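PDB 3LR1: tungstate ABC transporter, periplasmic tungstate-binding protein from Geobacter sulfurreducens, which probably binds tungstate in the periplasm and delivers it to its ABC transporter for uptake into the cell. Local coordinates for residues V55-E66 and N197-N205. Residues are numbered along the deposited sequence; the frame is centred on the assembly and turned at random.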
loop_
_atom_site.group_PDB
_atom_site.type_symbol
_atom_site.label_atom_id
_atom_site.label_comp_id
_atom_site.label_asym_id
_atom_site.label_seq_id
_atom_site.Cartn_x
_atom_site.Cartn_y
_atom_site.Cartn_z
ATOM N N VAL A 55 16.994 -6.845 5.142
ATOM C CA VAL A 55 15.794 -7.565 5.521
ATOM C C VAL A 55 15.728 -8.906 4.809
ATOM O O VAL A 55 16.475 -9.159 3.855
ATOM C CB VAL A 55 14.516 -6.762 5.204
ATOM C CG1 VAL A 55 14.475 -5.472 6.090
ATOM C CG2 VAL A 55 14.391 -6.429 3.656
ATOM N N ASP A 56 14.826 -9.783 5.275
ATOM C CA ASP A 56 14.688 -11.147 4.703
ATOM C C ASP A 56 13.485 -11.294 3.719
ATOM O O ASP A 56 13.453 -12.183 2.868
ATOM C CB ASP A 56 14.521 -12.111 5.876
ATOM C CG ASP A 56 15.583 -11.939 6.947
ATOM O OD1 ASP A 56 16.782 -12.223 6.622
ATOM O OD2 ASP A 56 15.212 -11.572 8.110
ATOM N N VAL A 57 12.488 -10.420 3.901
ATOM C CA VAL A 57 11.269 -10.407 3.107
ATOM C C VAL A 57 10.870 -8.985 2.788
ATOM O O VAL A 57 11.075 -8.089 3.612
ATOM C CB VAL A 57 10.146 -11.080 3.915
ATOM C CG1 VAL A 57 8.837 -11.109 3.126
ATOM C CG2 VAL A 57 10.477 -12.454 4.211
ATOM N N VAL A 58 10.314 -8.770 1.591
ATOM C CA VAL A 58 9.803 -7.494 1.190
ATOM C C VAL A 58 8.338 -7.658 0.900
ATOM O O VAL A 58 7.977 -8.562 0.159
ATOM C CB VAL A 58 10.592 -6.915 -0.054
ATOM C CG1 VAL A 58 9.989 -5.636 -0.540
ATOM C CG2 VAL A 58 12.071 -6.717 0.293
ATOM N N PHE A 59 7.511 -6.739 1.404
ATOM C CA PHE A 59 6.042 -6.812 1.197
ATOM C C PHE A 59 5.523 -5.421 0.807
ATOM O O PHE A 59 5.412 -4.512 1.655
ATOM C CB PHE A 59 5.369 -7.328 2.462
ATOM C CG PHE A 59 3.863 -7.397 2.397
ATOM C CD1 PHE A 59 3.230 -8.106 1.445
ATOM C CD2 PHE A 59 3.114 -6.756 3.314
ATOM C CE1 PHE A 59 1.833 -8.244 1.425
ATOM C CE2 PHE A 59 1.703 -6.873 3.312
ATOM C CZ PHE A 59 1.091 -7.612 2.344
ATOM N N VAL A 60 5.221 -5.250 -0.460
ATOM C CA VAL A 60 4.911 -3.923 -0.986
ATOM C C VAL A 60 3.852 -4.021 -2.055
ATOM O O VAL A 60 3.592 -5.083 -2.587
ATOM C CB VAL A 60 6.136 -3.212 -1.592
ATOM C CG1 VAL A 60 7.202 -2.860 -0.482
ATOM C CG2 VAL A 60 6.737 -4.018 -2.728
ATOM N N HIS A 61 3.254 -2.912 -2.387
ATOM C CA HIS A 61 2.294 -2.860 -3.493
ATOM C C HIS A 61 2.927 -1.861 -4.455
ATOM O O HIS A 61 2.749 -0.677 -4.320
ATOM C CB HIS A 61 0.847 -2.399 -3.044
ATOM C CG HIS A 61 -0.095 -2.265 -4.200
ATOM N ND1 HIS A 61 -0.183 -3.221 -5.196
ATOM C CD2 HIS A 61 -0.902 -1.253 -4.593
ATOM C CE1 HIS A 61 -1.022 -2.809 -6.136
ATOM N NE2 HIS A 61 -1.468 -1.621 -5.796
ATOM N N ALA A 62 3.651 -2.342 -5.459
ATOM C CA ALA A 62 4.359 -1.448 -6.422
ATOM C C ALA A 62 4.869 -2.335 -7.531
ATOM O O ALA A 62 6.044 -2.794 -7.555
ATOM C CB ALA A 62 5.501 -0.738 -5.757
ATOM N N ARG A 63 3.959 -2.665 -8.399
ATOM C CA ARG A 63 4.183 -3.774 -9.329
ATOM C C ARG A 63 5.456 -3.621 -10.198
ATOM O O ARG A 63 6.286 -4.543 -10.299
ATOM C CB ARG A 63 2.944 -3.967 -10.229
ATOM C CG ARG A 63 3.081 -5.150 -11.227
ATOM C CD ARG A 63 3.669 -6.424 -10.519
ATOM N NE ARG A 63 2.800 -7.595 -10.607
ATOM C CZ ARG A 63 1.696 -7.754 -9.878
ATOM N NH1 ARG A 63 1.335 -6.799 -9.014
ATOM N NH2 ARG A 63 0.944 -8.852 -9.995
ATOM N N LYS A 64 5.659 -2.454 -10.780
ATOM C CA LYS A 64 6.832 -2.289 -11.641
ATOM C C LYS A 64 8.115 -2.459 -10.862
ATOM O O LYS A 64 9.114 -2.979 -11.352
ATOM C CB LYS A 64 6.879 -0.945 -12.355
ATOM C CG LYS A 64 5.572 -0.449 -12.832
ATOM C CD LYS A 64 5.699 0.901 -13.611
ATOM C CE LYS A 64 4.454 1.127 -14.524
ATOM N NZ LYS A 64 3.341 1.915 -13.921
ATOM N N LEU A 65 8.135 -1.894 -9.678
ATOM C CA LEU A 65 9.329 -1.955 -8.859
ATOM C C LEU A 65 9.585 -3.379 -8.333
ATOM O O LEU A 65 10.717 -3.827 -8.251
ATOM C CB LEU A 65 9.193 -0.976 -7.711
ATOM C CG LEU A 65 9.190 0.481 -8.115
ATOM C CD1 LEU A 65 9.110 1.308 -6.827
ATOM C CD2 LEU A 65 10.455 0.839 -9.009
ATOM N N GLU A 66 8.537 -4.104 -8.021
ATOM C CA GLU A 66 8.640 -5.493 -7.574
ATOM C C GLU A 66 9.211 -6.331 -8.724
ATOM O O GLU A 66 10.076 -7.164 -8.510
ATOM C CB GLU A 66 7.271 -6.038 -7.203
ATOM C CG GLU A 66 6.600 -5.435 -5.942
ATOM C CD GLU A 66 5.106 -5.797 -5.874
ATOM O OE1 GLU A 66 4.228 -4.918 -5.774
ATOM O OE2 GLU A 66 4.800 -6.979 -5.932
ATOM N N ASN A 197 -5.926 -5.504 -4.449
ATOM C CA ASN A 197 -4.666 -5.018 -4.968
ATOM C C ASN A 197 -3.672 -6.099 -4.797
ATOM O O ASN A 197 -3.646 -6.790 -3.757
ATOM C CB ASN A 197 -4.205 -3.731 -4.265
ATOM C CG ASN A 197 -5.182 -2.537 -4.527
ATOM O OD1 ASN A 197 -5.954 -2.561 -5.509
ATOM N ND2 ASN A 197 -5.187 -1.525 -3.617
ATOM N N PRO A 198 -2.836 -6.249 -5.800
ATOM C CA PRO A 198 -1.897 -7.310 -5.750
ATOM C C PRO A 198 -0.684 -6.918 -5.005
ATOM O O PRO A 198 0.329 -6.499 -5.639
ATOM C CB PRO A 198 -1.520 -7.484 -7.236
ATOM C CG PRO A 198 -1.575 -5.998 -7.766
ATOM C CD PRO A 198 -2.869 -5.559 -7.114
ATOM N N TYR A 199 -0.706 -7.032 -3.684
ATOM C CA TYR A 199 0.526 -6.791 -2.996
ATOM C C TYR A 199 1.404 -7.871 -3.466
ATOM O O TYR A 199 0.909 -8.946 -3.777
ATOM C CB TYR A 199 0.418 -6.854 -1.471
ATOM C CG TYR A 199 -0.220 -5.624 -0.913
ATOM C CD1 TYR A 199 0.511 -4.695 -0.164
ATOM C CD2 TYR A 199 -1.546 -5.368 -1.151
ATOM C CE1 TYR A 199 -0.095 -3.556 0.331
ATOM C CE2 TYR A 199 -2.155 -4.248 -0.660
ATOM C CZ TYR A 199 -1.426 -3.350 0.090
ATOM O OH TYR A 199 -2.025 -2.244 0.564
ATOM N N GLY A 200 2.697 -7.609 -3.498
ATOM C CA GLY A 200 3.691 -8.660 -3.642
ATOM C C GLY A 200 4.514 -8.918 -2.373
ATOM O O GLY A 200 4.940 -7.993 -1.698
ATOM N N ILE A 201 4.682 -10.188 -2.038
ATOM C CA ILE A 201 5.506 -10.638 -0.941
ATOM C C ILE A 201 6.622 -11.481 -1.570
ATOM O O ILE A 201 6.345 -12.322 -2.426
ATOM C CB ILE A 201 4.689 -11.373 0.183
ATOM C CG1 ILE A 201 5.568 -11.488 1.433
ATOM C CG2 ILE A 201 4.116 -12.752 -0.283
ATOM C CD1 ILE A 201 4.795 -11.892 2.724
HETATM N N MSE A 202 7.878 -11.202 -1.193
HETATM C CA MSE A 202 9.064 -11.766 -1.888
HETATM C C MSE A 202 10.126 -12.036 -0.851
HETATM O O MSE A 202 10.246 -11.284 0.114
HETATM C CB MSE A 202 9.637 -10.784 -2.918
HETATM C CG MSE A 202 8.691 -10.299 -3.919
HETATM SE SE MSE A 202 9.411 -8.811 -4.905
HETATM C CE MSE A 202 9.387 -7.264 -3.751
ATOM N N ALA A 203 10.874 -13.109 -1.050
ATOM C CA ALA A 203 12.014 -13.468 -0.229
ATOM C C ALA A 203 13.261 -12.858 -0.860
ATOM O O ALA A 203 13.420 -12.871 -2.117
ATOM C CB ALA A 203 12.117 -14.988 -0.100
ATOM N N VAL A 204 14.131 -12.306 0.003
ATOM C CA VAL A 204 15.426 -11.769 -0.380
ATOM C C VAL A 204 16.304 -12.981 -0.731
ATOM O O VAL A 204 16.332 -13.998 0.007
ATOM C CB VAL A 204 16.055 -10.935 0.726
ATOM C CG1 VAL A 204 17.478 -10.514 0.344
ATOM C CG2 VAL A 204 15.189 -9.678 0.961
ATOM N N ASN A 205 16.973 -12.893 -1.864
ATOM C CA ASN A 205 17.679 -14.053 -2.458
ATOM C C ASN A 205 18.952 -14.429 -1.701
ATOM O O ASN A 205 19.903 -13.673 -1.686
ATOM C CB ASN A 205 17.995 -13.724 -3.906
ATOM C CG ASN A 205 18.544 -14.870 -4.655
ATOM O OD1 ASN A 205 18.774 -15.935 -4.093
ATOM N ND2 ASN A 205 18.807 -14.662 -5.930
#
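Asp56 O accepts Val204 N (2.9 Å), and so starts the antiparallel pairing of strand 57-60 with strand 197-204; strand 6-12, the other neighbour of 57-60, runs parallel to it in the mixed sheet of this periplasmic-binding-protein fold. Val57 CG1, trans to the backbone N (chi1 -179°), lies against Ile201 CG1 (3.7 Å), on the face that helix 214-224 covers. Val58 exchanges two backbone bonds with Met202, a selenomethionine that kinks at its last torsion (chi3 -74°), laying CE against Val58 CG1 (3.7 Å). Phe59 returns to the Ile201 face; its CE1 meets Tyr199 CB (3.5 Å), and the ring planes, 29° apart, are offset so that little of one ring covers the other. Val60 forms the second hydrogen-bonded pair, with Gly200. Past the strand, His61 sets CB over a face of the Tyr199 ring, while its own ring receives Asn197 CB over one face and gives a weak ND1 bond to Pro198 O (3.3 Å). Arg63, salt-bridged to Asp80, meets Pro198 with the edge of its guanidinium. Glu66 OE1 accepts Ala62 N (2.7 Å) on its anti lone pair; OE2, salt-bridged to Arg78, lies by Gly200 CA (3.0 Å), where a side chain would collide with it. An alanine for Glu66 would probably strand Arg78 and the Ala62 N-H and open a gap over Gly200. With a bound tungsten about 5 Å from the His61 side chain, this packing probably holds the loop at a tungstate-binding site.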